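Local coordinates for protein alanine racemase (Enterococcus faecalis, PDB 3E6E) that belongs to the alanine racemase family, two-domain proteins with an N-terminal TIM barrel, and holds DCS in a pocket to which both subunits contribute, at residues V38-A41 / N42-H46; A107-E110 / W111-A115; Q150-R153 / F154-H158; Y356-A359 / C360-Q364. The protein carries 1 engineered substitution. One frame throughout, in Å; residues are numbered along the deposited sequence.

Contact 1: V38-A41 / N42-H46. With DCS (D-[3-hydroxy-2-methyl-5-phosphonooxymethyl-pyridin-4-ylmethyl]-N,O-cycloserylamide), chain D.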
loop_
_atom_site.group_PDB
_atom_site.type_symbol
_atom_site.label_atom_id
_atom_site.label_comp_id
_atom_site.label_asym_id
_atom_site.label_seq_id
_atom_site.Cartn_x
_atom_site.Cartn_y
_atom_site.Cartn_z
ATOM N N VAL A 38 13.720 11.204 10.614
ATOM C CA VAL A 38 13.091 9.889 10.626
ATOM C C VAL A 38 12.642 9.623 9.195
ATOM O O VAL A 38 11.872 10.403 8.628
ATOM C CB VAL A 38 11.894 9.859 11.604
ATOM C CG1 VAL A 38 11.216 11.196 11.630
ATOM C CG2 VAL A 38 10.915 8.783 11.204
ATOM N N VAL A 39 13.155 8.540 8.611
ATOM C CA VAL A 39 12.841 8.170 7.234
ATOM C C VAL A 39 12.315 6.749 7.086
ATOM O O VAL A 39 12.633 6.065 6.107
ATOM C CB VAL A 39 14.077 8.303 6.319
ATOM C CG1 VAL A 39 14.572 9.744 6.302
ATOM C CG2 VAL A 39 15.168 7.348 6.786
ATOM N N LYS A 40 11.520 6.298 8.049
ATOM C CA LYS A 40 10.952 4.953 7.990
ATOM C C LYS A 40 9.855 4.866 6.942
ATOM O O LYS A 40 9.527 5.865 6.291
ATOM C CB LYS A 40 10.373 4.546 9.351
ATOM C CG LYS A 40 9.371 5.517 9.965
ATOM C CD LYS A 40 8.963 4.977 11.321
ATOM C CE LYS A 40 8.101 5.940 12.110
ATOM N NZ LYS A 40 6.697 5.941 11.672
ATOM N N ALA A 41 9.276 3.674 6.808
ATOM C CA ALA A 41 8.225 3.411 5.828
ATOM C C ALA A 41 8.693 3.973 4.480
ATOM O O ALA A 41 7.999 4.760 3.824
ATOM C CB ALA A 41 6.922 4.062 6.268
ATOM N N ASN A 42 9.898 3.554 4.104
ATOM C CA ASN A 42 10.555 3.976 2.878
ATOM C C ASN A 42 10.461 5.478 2.662
ATOM O O ASN A 42 9.991 5.943 1.620
ATOM C CB ASN A 42 9.982 3.245 1.658
ATOM C CG ASN A 42 10.823 3.466 0.418
ATOM O OD1 ASN A 42 12.052 3.405 0.476
ATOM N ND2 ASN A 42 10.171 3.723 -0.711
ATOM N N GLY A 43 10.912 6.236 3.653
ATOM C CA GLY A 43 10.875 7.674 3.534
ATOM C C GLY A 43 9.465 8.222 3.493
ATOM O O GLY A 43 9.218 9.246 2.857
ATOM N N TYR A 44 8.539 7.549 4.173
ATOM C CA TYR A 44 7.163 8.024 4.217
ATOM C C TYR A 44 6.567 7.974 2.827
ATOM O O TYR A 44 5.712 8.790 2.462
ATOM C CB TYR A 44 7.124 9.464 4.734
ATOM C CG TYR A 44 7.074 9.603 6.238
ATOM C CD1 TYR A 44 7.767 8.725 7.071
ATOM C CD2 TYR A 44 6.359 10.638 6.832
ATOM C CE1 TYR A 44 7.746 8.882 8.464
ATOM C CE2 TYR A 44 6.333 10.803 8.206
ATOM C CZ TYR A 44 7.028 9.926 9.019
ATOM O OH TYR A 44 7.016 10.112 10.380
ATOM N N GLY A 45 7.041 7.015 2.050
ATOM C CA GLY A 45 6.550 6.879 0.701
ATOM C C GLY A 45 7.407 7.656 -0.269
ATOM O O GLY A 45 7.314 7.430 -1.468
ATOM N N HIS A 46 8.247 8.558 0.234
ATOM C CA HIS A 46 9.104 9.350 -0.642
ATOM C C HIS A 46 10.437 8.697 -1.005
ATOM O O HIS A 46 11.124 9.154 -1.921
ATOM C CB HIS A 46 9.412 10.705 -0.024
ATOM C CG HIS A 46 8.217 11.582 0.156
ATOM N ND1 HIS A 46 7.277 11.368 1.138
ATOM C CD2 HIS A 46 7.845 12.719 -0.482
ATOM C CE1 HIS A 46 6.381 12.339 1.104
ATOM N NE2 HIS A 46 6.703 13.172 0.130
HETATM N N1 DCS D . 9.556 9.829 17.018
HETATM C C2 DCS D . 8.885 8.577 17.213
HETATM C C2A DCS D . 9.173 7.714 18.426
HETATM C C3 DCS D . 7.953 8.187 16.244
HETATM O O3 DCS D . 7.280 7.020 16.350
HETATM C C4 DCS D . 7.720 9.059 15.104
HETATM C C4A DCS D . 6.707 8.653 14.052
HETATM C C5 DCS D . 8.459 10.320 15.005
HETATM C C6 DCS D . 9.352 10.665 15.957
HETATM C C5A DCS D . 8.280 11.293 13.866
HETATM O O4P DCS D . 6.963 11.844 13.939
HETATM P P DCS D . 6.354 12.915 12.930
HETATM O O1P DCS D . 7.181 14.101 13.038
HETATM O O2P DCS D . 6.365 12.354 11.583
HETATM O O3P DCS D . 4.992 13.203 13.367
HETATM N N DCS D . 5.343 8.448 14.685
HETATM C CA DCS D . 4.239 8.067 13.909
HETATM C C DCS D . 3.667 6.760 13.867
HETATM O O DCS D . 4.122 5.666 14.544
HETATM N ND DCS D . 2.628 6.785 13.069
HETATM O OG DCS D . 2.487 8.064 12.571
HETATM C CB DCS D . 3.469 8.836 13.082
#
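Ala41 to Tyr44 all have positive phi and psi (48° and 52° at Ala41), so the chain makes a short left-handed helical turn. Hydrogen bonds from Gly43 N to Val39 O, Tyr44 N to Lys40 O (2.9 Å) and Gly45 N to Ala41 O close it. This turn brings the Tyr44 ring back beside the residues that open it. Lys40 O lies at the ring edge, near its plane, 3.4 Å from Tyr44 CD1. The Lys40 stem crosses the ring obliquely, with CG 4.0 Å from Tyr44 CE1, and Val38 CG2 also approaches the ring at a slant. With CG turned opposite its own carbonyl carbon (chi1 -86°), Tyr44 points its hydroxyl to the ligand phosphate, and OH donates to DCS O2P at 2.6 Å. Lys40 runs on to DCS: its NZ stands 3.6 Å from DCS C4A and forms a salt bridge with Asp315 of the second subunit. Tyr228 stacks on Tyr44, and its OH is hydrogen-bonded to Val38 O. The arrangement sits at the C-terminal end of barrel strand 34-38, where a TIM barrel characteristically places its ligand pocket.

Contact 2: A107-E110 / W111-A115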
loop_
_atom_site.group_PDB
_atom_site.type_symbol
_atom_site.label_atom_id
_atom_site.label_comp_id
_atom_site.label_asym_id
_atom_site.label_seq_id
_atom_site.Cartn_x
_atom_site.Cartn_y
_atom_site.Cartn_z
ATOM N N ALA A 107 12.660 -0.569 26.121
ATOM C CA ALA A 107 11.548 -0.166 26.970
ATOM C C ALA A 107 11.259 -1.096 28.145
ATOM O O ALA A 107 10.180 -1.040 28.735
ATOM C CB ALA A 107 10.302 -0.008 26.118
ATOM N N THR A 108 12.212 -1.953 28.485
ATOM C CA THR A 108 12.038 -2.858 29.611
ATOM C C THR A 108 13.367 -3.291 30.215
ATOM O O THR A 108 14.398 -3.299 29.549
ATOM C CB THR A 108 11.245 -4.114 29.212
ATOM O OG1 THR A 108 11.692 -4.575 27.931
ATOM C CG2 THR A 108 9.754 -3.816 29.175
ATOM N N GLN A 109 13.330 -3.652 31.490
ATOM C CA GLN A 109 14.521 -4.086 32.219
ATOM C C GLN A 109 14.870 -5.478 31.749
ATOM O O GLN A 109 16.029 -5.784 31.485
ATOM C CB GLN A 109 14.234 -4.098 33.728
ATOM C CG GLN A 109 15.428 -4.390 34.641
ATOM C CD GLN A 109 16.523 -3.344 34.534
ATOM O OE1 GLN A 109 16.275 -2.145 34.703
ATOM N NE2 GLN A 109 17.744 -3.795 34.250
ATOM N N GLU A 110 13.850 -6.319 31.638
ATOM C CA GLU A 110 14.040 -7.688 31.192
ATOM C C GLU A 110 14.964 -7.769 29.971
ATOM O O GLU A 110 15.975 -8.482 29.998
ATOM C CB GLU A 110 12.678 -8.339 30.893
ATOM C CG GLU A 110 11.533 -7.372 30.549
ATOM C CD GLU A 110 10.827 -6.775 31.775
ATOM O OE1 GLU A 110 11.286 -5.738 32.308
ATOM O OE2 GLU A 110 9.801 -7.346 32.209
ATOM N N TRP A 111 14.623 -7.021 28.919
ATOM C CA TRP A 111 15.404 -6.994 27.676
ATOM C C TRP A 111 16.883 -6.700 27.930
ATOM O O TRP A 111 17.760 -7.478 27.547
ATOM C CB TRP A 111 14.848 -5.924 26.717
ATOM C CG TRP A 111 15.353 -6.016 25.280
ATOM C CD1 TRP A 111 14.802 -6.748 24.264
ATOM C CD2 TRP A 111 16.496 -5.348 24.713
ATOM N NE1 TRP A 111 15.525 -6.577 23.106
ATOM C CE2 TRP A 111 16.568 -5.725 23.352
ATOM C CE3 TRP A 111 17.460 -4.472 25.222
ATOM C CZ2 TRP A 111 17.569 -5.254 22.490
ATOM C CZ3 TRP A 111 18.458 -4.001 24.361
ATOM C CH2 TRP A 111 18.501 -4.396 23.009
ATOM N N LEU A 112 17.145 -5.561 28.563
ATOM C CA LEU A 112 18.502 -5.124 28.879
ATOM C C LEU A 112 19.386 -6.208 29.503
ATOM O O LEU A 112 20.471 -6.499 29.001
ATOM C CB LEU A 112 18.448 -3.913 29.815
ATOM C CG LEU A 112 18.269 -2.533 29.190
ATOM C CD1 LEU A 112 17.958 -1.512 30.271
ATOM C CD2 LEU A 112 19.535 -2.162 28.444
ATOM N N GLU A 113 18.921 -6.797 30.600
ATOM C CA GLU A 113 19.694 -7.830 31.276
ATOM C C GLU A 113 19.835 -9.066 30.400
ATOM O O GLU A 113 20.710 -9.908 30.622
ATOM C CB GLU A 113 19.052 -8.189 32.620
ATOM C CG GLU A 113 17.686 -8.821 32.551
ATOM C CD GLU A 113 16.939 -8.656 33.860
ATOM O OE1 GLU A 113 15.890 -9.315 34.049
ATOM O OE2 GLU A 113 17.404 -7.849 34.699
ATOM N N ALA A 114 18.978 -9.159 29.387
ATOM C CA ALA A 114 19.021 -10.283 28.464
ATOM C C ALA A 114 20.047 -10.010 27.367
ATOM O O ALA A 114 20.825 -10.890 27.009
ATOM C CB ALA A 114 17.649 -10.515 27.858
ATOM N N ALA A 115 20.050 -8.790 26.836
ATOM C CA ALA A 115 20.992 -8.426 25.783
ATOM C C ALA A 115 22.417 -8.521 26.329
ATOM O O ALA A 115 23.357 -8.870 25.617
ATOM C CB ALA A 115 20.704 -7.008 25.289
#
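Thr108, just before helix 109-117, meets Trp111 on the more closely packed side of the contact. Thr108 OG1 lies 3.6 Å from Trp111 CB, the two side chains crossing at about a right angle. Trp111 CG is swung opposite its backbone N (chi1 -166°), which carries the indole away from 107-110, toward strand 103-106 and Leu91; there Ala115 CB covers one face, 3.9 Å above the plane and offset toward the rim, and NE1 is hydrogen-bonded to Val89 O. Leu112 CB lies 3.5 Å from Gln109 O. That carbonyl also takes a nearly straight bond from Glu113 N, at 3.2 Å and 171°. Glu113 CG makes a close backbone contact, 3.1 Å from Glu110 O. The side-chain ends are looser: Glu113 OE2 is 4.1 Å from Gln109 NE2, too far for a hydrogen bond, with amide and carboxylate planes 55° apart. On the solvent side the Glu110 and Glu113 carboxylates keep their OE1 atoms 6.1 Å apart, so any repulsion is probably mild. The helix is the crossover of the beta-alpha-beta unit 103-106/109-117/129-132: Trp111 and Leu112 reach strand 103-106, while Gln109 lies between this helix and helix 145-158, which Leu112 and Glu113 also touch.

Contact 3: Q150-R153 / F154-H158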
loop_
_atom_site.group_PDB
_atom_site.type_symbol
_atom_site.label_atom_id
_atom_site.label_comp_id
_atom_site.label_asym_id
_atom_site.label_seq_id
_atom_site.Cartn_x
_atom_site.Cartn_y
_atom_site.Cartn_z
ATOM N N GLN A 150 16.273 2.704 37.554
ATOM C CA GLN A 150 16.777 1.338 37.639
ATOM C C GLN A 150 17.411 0.936 36.307
ATOM O O GLN A 150 18.489 0.339 36.272
ATOM C CB GLN A 150 15.627 0.375 38.006
ATOM C CG GLN A 150 15.849 -1.072 37.580
ATOM C CD GLN A 150 14.713 -2.007 37.979
ATOM O OE1 GLN A 150 13.544 -1.778 37.640
ATOM N NE2 GLN A 150 15.056 -3.078 38.696
ATOM N N ALA A 151 16.739 1.277 35.215
ATOM C CA ALA A 151 17.228 0.951 33.885
ATOM C C ALA A 151 18.540 1.682 33.634
ATOM O O ALA A 151 19.529 1.101 33.183
ATOM C CB ALA A 151 16.196 1.359 32.847
ATOM N N VAL A 152 18.539 2.972 33.933
ATOM C CA VAL A 152 19.718 3.784 33.742
ATOM C C VAL A 152 20.922 3.281 34.554
ATOM O O VAL A 152 21.966 2.934 33.993
ATOM C CB VAL A 152 19.411 5.250 34.105
ATOM C CG1 VAL A 152 20.675 6.090 34.012
ATOM C CG2 VAL A 152 18.350 5.798 33.164
ATOM N N ARG A 153 20.770 3.223 35.874
ATOM C CA ARG A 153 21.854 2.785 36.748
ATOM C C ARG A 153 22.394 1.433 36.311
ATOM O O ARG A 153 23.552 1.101 36.554
ATOM C CB ARG A 153 21.369 2.709 38.197
ATOM C CG ARG A 153 22.475 2.855 39.227
ATOM C CD ARG A 153 21.890 3.081 40.610
ATOM N NE ARG A 153 21.151 1.914 41.078
ATOM C CZ ARG A 153 21.700 0.725 41.322
ATOM N NH1 ARG A 153 23.004 0.534 41.146
ATOM N NH2 ARG A 153 20.943 -0.275 41.755
ATOM N N PHE A 154 21.550 0.655 35.649
ATOM C CA PHE A 154 21.968 -0.654 35.192
ATOM C C PHE A 154 22.833 -0.500 33.961
ATOM O O PHE A 154 23.934 -1.024 33.898
ATOM C CB PHE A 154 20.742 -1.514 34.883
ATOM C CG PHE A 154 21.076 -2.911 34.463
ATOM C CD1 PHE A 154 21.483 -3.183 33.163
ATOM C CD2 PHE A 154 20.997 -3.960 35.372
ATOM C CE1 PHE A 154 21.805 -4.488 32.771
ATOM C CE2 PHE A 154 21.317 -5.269 34.995
ATOM C CZ PHE A 154 21.721 -5.534 33.696
ATOM N N VAL A 155 22.330 0.235 32.981
ATOM C CA VAL A 155 23.057 0.448 31.744
ATOM C C VAL A 155 24.415 1.095 31.962
ATOM O O VAL A 155 25.406 0.668 31.372
ATOM C CB VAL A 155 22.229 1.298 30.785
ATOM C CG1 VAL A 155 23.090 1.777 29.634
ATOM C CG2 VAL A 155 21.063 0.476 30.273
ATOM N N GLN A 156 24.459 2.126 32.800
ATOM C CA GLN A 156 25.716 2.811 33.094
ATOM C C GLN A 156 26.675 1.840 33.761
ATOM O O GLN A 156 27.884 2.069 33.813
ATOM C CB GLN A 156 25.497 3.975 34.053
ATOM C CG GLN A 156 24.676 5.109 33.519
ATOM C CD GLN A 156 24.564 6.223 34.534
ATOM O OE1 GLN A 156 24.089 6.004 35.653
ATOM N NE2 GLN A 156 25.008 7.423 34.160
ATOM N N SER A 157 26.118 0.753 34.274
ATOM C CA SER A 157 26.906 -0.245 34.963
ATOM C C SER A 157 27.753 -1.154 34.096
ATOM O O SER A 157 28.964 -1.185 34.254
ATOM C CB SER A 157 26.009 -1.126 35.850
ATOM O OG SER A 157 25.447 -0.397 36.925
ATOM N N HIS A 158 27.113 -1.885 33.189
ATOM C CA HIS A 158 27.659 -3.146 32.699
ATOM C C HIS A 158 28.682 -2.913 31.594
ATOM O O HIS A 158 29.633 -3.680 31.443
ATOM C CB HIS A 158 26.535 -4.055 32.195
ATOM C CG HIS A 158 25.831 -4.806 33.281
ATOM N ND1 HIS A 158 26.394 -5.889 33.923
ATOM C CD2 HIS A 158 24.610 -4.629 33.840
ATOM C CE1 HIS A 158 25.549 -6.348 34.830
ATOM N NE2 HIS A 158 24.460 -5.601 34.799
#
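Phe154 meets the preceding turn first, through both backbone and side chain. Its N makes a weak hydrogen bond to Gln150 O (3.1 Å) and another weak one to Ala151 O, so two carbonyls share one poorly aligned N-H. Phe154 CB sits 3.2 Å from Gln150 O, and with CG opposite the backbone N (chi1 -177°) the ring leads away from 150-153 toward helix 109-117. Val155 comes next and is buried. Its N donates to Ala151 O at 2.9 Å with an angle of 168°, a regular alpha-helical bond, and its CG2 packs against the same oxygen at 3.3 Å. Gln156 repeats the pattern one residue on, with N to Val152 O at 2.9 Å and 176°. Its extended side chain runs alongside Val152, both pointing the same way, and OE1 lies 3.8 Å from Val152 CG1, a van der Waals contact between the amide end and the methyl. At Ser157 the hydroxyl turns back along the helix and OG donates to Arg153 O, but the modelled 2.4 Å is very short and the exact distance doubtful. Last, the CD2 edge of His158 points at one face of the Phe154 ring, offset toward the rim; its height of 2.9 Å above the ring plane is too small to be trusted. Helix 145-158 is the crossover between strands 129-132 and 165-167. Ala151, Val152 and Val155 face strand 129-132, Val155 also meets Phe161 and Trp163 of the following loop, and helix 109-117 covers the flank formed by Gln150, Phe154, Val155 and His158.

Contact 4: Y356-A359 / C360-Q364. With DCS (D-[3-hydroxy-2-methyl-5-phosphonooxymethyl-pyridin-4-ylmethyl]-N,O-cycloserylamide), chain D.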
loop_
_atom_site.group_PDB
_atom_site.type_symbol
_atom_site.label_atom_id
_atom_site.label_comp_id
_atom_site.label_asym_id
_atom_site.label_seq_id
_atom_site.Cartn_x
_atom_site.Cartn_y
_atom_site.Cartn_z
ATOM N N TYR A 356 -0.427 11.263 6.405
ATOM C CA TYR A 356 0.613 10.312 6.804
ATOM C C TYR A 356 0.367 8.967 6.115
ATOM O O TYR A 356 1.308 8.303 5.654
ATOM C CB TYR A 356 0.585 10.034 8.311
ATOM C CG TYR A 356 1.287 11.030 9.208
ATOM C CD1 TYR A 356 0.703 12.260 9.516
ATOM C CD2 TYR A 356 2.490 10.701 9.835
ATOM C CE1 TYR A 356 1.296 13.134 10.440
ATOM C CE2 TYR A 356 3.082 11.560 10.755
ATOM C CZ TYR A 356 2.479 12.771 11.056
ATOM O OH TYR A 356 3.047 13.609 11.989
ATOM N N GLU A 357 -0.910 8.575 6.076
ATOM C CA GLU A 357 -1.343 7.297 5.501
ATOM C C GLU A 357 -1.466 7.262 3.983
ATOM O O GLU A 357 -1.292 6.212 3.366
ATOM C CB GLU A 357 -2.687 6.887 6.115
ATOM C CG GLU A 357 -3.218 5.525 5.663
ATOM C CD GLU A 357 -4.519 5.159 6.357
ATOM O OE1 GLU A 357 -5.523 5.867 6.140
ATOM O OE2 GLU A 357 -4.538 4.177 7.128
ATOM N N VAL A 358 -1.796 8.389 3.376
ATOM C CA VAL A 358 -1.928 8.393 1.932
ATOM C C VAL A 358 -0.545 8.144 1.364
ATOM O O VAL A 358 -0.364 7.332 0.460
ATOM C CB VAL A 358 -2.476 9.748 1.420
ATOM C CG1 VAL A 358 -2.491 9.770 -0.120
ATOM C CG2 VAL A 358 -3.882 9.976 1.978
ATOM N N ALA A 359 0.434 8.830 1.945
ATOM C CA ALA A 359 1.824 8.729 1.530
ATOM C C ALA A 359 2.396 7.324 1.679
ATOM O O ALA A 359 3.061 6.824 0.765
ATOM C CB ALA A 359 2.659 9.720 2.316
ATOM N N CYS A 360 2.145 6.682 2.814
ATOM C CA CYS A 360 2.670 5.335 3.027
ATOM C C CYS A 360 1.872 4.276 2.273
ATOM O O CYS A 360 2.295 3.120 2.178
ATOM C CB CYS A 360 2.660 4.973 4.518
ATOM S SG CYS A 360 3.526 6.133 5.594
ATOM N N THR A 361 0.713 4.652 1.747
ATOM C CA THR A 361 -0.095 3.670 1.047
ATOM C C THR A 361 0.298 3.547 -0.415
ATOM O O THR A 361 0.145 2.475 -0.996
ATOM C CB THR A 361 -1.614 3.963 1.194
ATOM O OG1 THR A 361 -2.001 3.803 2.570
ATOM C CG2 THR A 361 -2.423 2.985 0.361
ATOM N N PHE A 362 0.816 4.625 -1.005
ATOM C CA PHE A 362 1.256 4.568 -2.401
ATOM C C PHE A 362 2.156 3.337 -2.542
ATOM O O PHE A 362 3.161 3.208 -1.849
ATOM C CB PHE A 362 2.016 5.850 -2.778
ATOM C CG PHE A 362 1.127 7.061 -2.914
ATOM C CD1 PHE A 362 1.582 8.321 -2.557
ATOM C CD2 PHE A 362 -0.179 6.931 -3.372
ATOM C CE1 PHE A 362 0.747 9.439 -2.646
ATOM C CE2 PHE A 362 -1.022 8.044 -3.466
ATOM C CZ PHE A 362 -0.559 9.300 -3.102
ATOM N N SER A 363 1.769 2.431 -3.435
ATOM C CA SER A 363 2.476 1.174 -3.669
ATOM C C SER A 363 3.892 1.255 -4.225
ATOM O O SER A 363 4.315 2.277 -4.747
ATOM C CB SER A 363 1.632 0.288 -4.586
ATOM O OG SER A 363 2.276 -0.948 -4.841
ATOM N N GLN A 364 4.616 0.148 -4.106
ATOM C CA GLN A 364 5.986 0.044 -4.587
ATOM C C GLN A 364 5.987 0.124 -6.109
ATOM O O GLN A 364 6.901 0.688 -6.717
ATOM C CB GLN A 364 6.593 -1.305 -4.164
ATOM C CG GLN A 364 8.045 -1.525 -4.640
ATOM C CD GLN A 364 8.391 -2.990 -4.949
ATOM O OE1 GLN A 364 7.899 -3.916 -4.302
ATOM N NE2 GLN A 364 9.262 -3.193 -5.931
HETATM N N1 DCS D . 9.556 9.829 17.018
HETATM C C2 DCS D . 8.885 8.577 17.213
HETATM C C2A DCS D . 9.173 7.714 18.426
HETATM C C3 DCS D . 7.953 8.187 16.244
HETATM O O3 DCS D . 7.280 7.020 16.350
HETATM C C4 DCS D . 7.720 9.059 15.104
HETATM C C4A DCS D . 6.707 8.653 14.052
HETATM C C5 DCS D . 8.459 10.320 15.005
HETATM C C6 DCS D . 9.352 10.665 15.957
HETATM C C5A DCS D . 8.280 11.293 13.866
HETATM O O4P DCS D . 6.963 11.844 13.939
HETATM P P DCS D . 6.354 12.915 12.930
HETATM O O1P DCS D . 7.181 14.101 13.038
HETATM O O2P DCS D . 6.365 12.354 11.583
HETATM O O3P DCS D . 4.992 13.203 13.367
HETATM N N DCS D . 5.343 8.448 14.685
HETATM C CA DCS D . 4.239 8.067 13.909
HETATM C C DCS D . 3.667 6.760 13.867
HETATM O O DCS D . 4.122 5.666 14.544
HETATM N ND DCS D . 2.628 6.785 13.069
HETATM O OG DCS D . 2.487 8.064 12.571
HETATM C CB DCS D . 3.469 8.836 13.082
#
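The phosphate end of the DCS pocket is reached by helix 355-361, whose short final stretch joins Tyr356 to Cys360 through a weak backbone hydrogen bond, Cys360 N to Tyr356 O at 3.4 Å. Tyr356 OH donates to DCS O3P at a modelled 2.4 Å, very short and of doubtful exact value; O3P lies at the edge of the Tyr356 ring, in its plane. Further along the same ring, CE2 stands 3.6 Å from DCS CB, so the tyrosine borders both the phosphate and the five-membered ring. One turn on, Thr361 OG1 donates to Glu357 O at 2.6 Å, tilted 25° from the carbonyl plane. The torsion that sets it there puts OG1 opposite the carbonyl carbon (chi1 -66°), and the hydroxyl ends up alongside the Glu357 stem. The Glu357 carboxylate turns elsewhere: OE2 accepts from Arg292 N of the second subunit, and OE1 has a weak bond with Thr353. Val358 O is gripped twice, by Thr361 N at 3.2 Å and Phe362 N at 3.3 Å, both donors coming from one face of the carbonyl plane. The same oxygen lies 3.6 Å above the centre of the Phe362 ring, and Val358 CG1 packs on Phe362 CZ at 3.6 Å, the two side chains pointing the same way. At Phe362 the chain departs from helical angles, with psi at 122°. A threonine hydroxyl bonded to the carbonyl four residues earlier is a common feature of helices; here it lies in the closing turn of a helix whose first turn carries Tyr356 into a ligand pocket near the subunit interface.

How the contacts relate
Contacts 1 and 4 are buried and close, their centres about 10 Å apart, although they belong to the N-terminal and C-terminal sequence families respectively. They touch directly: Tyr44 O is 3.2 Å from Ala359 CB. Each supplies a tyrosine hydroxyl to the phosphate of the same DCS, and each meets the second subunit. Contact 2, at the surface, and contact 3, partly buried, have centres about 28 and 33 Å from the chain centre, on adjacent barrel helices. They pack through Leu112 CD2 and Val155 CG2, 3.6 Å apart, beside an edge where the Gln109 amide meets Gln150 and the Phe154 ring. Right-handed helical backbone bonds, some weak, run through contacts 2, 3 and 4; the left-handed turn belongs to contact 1 alone.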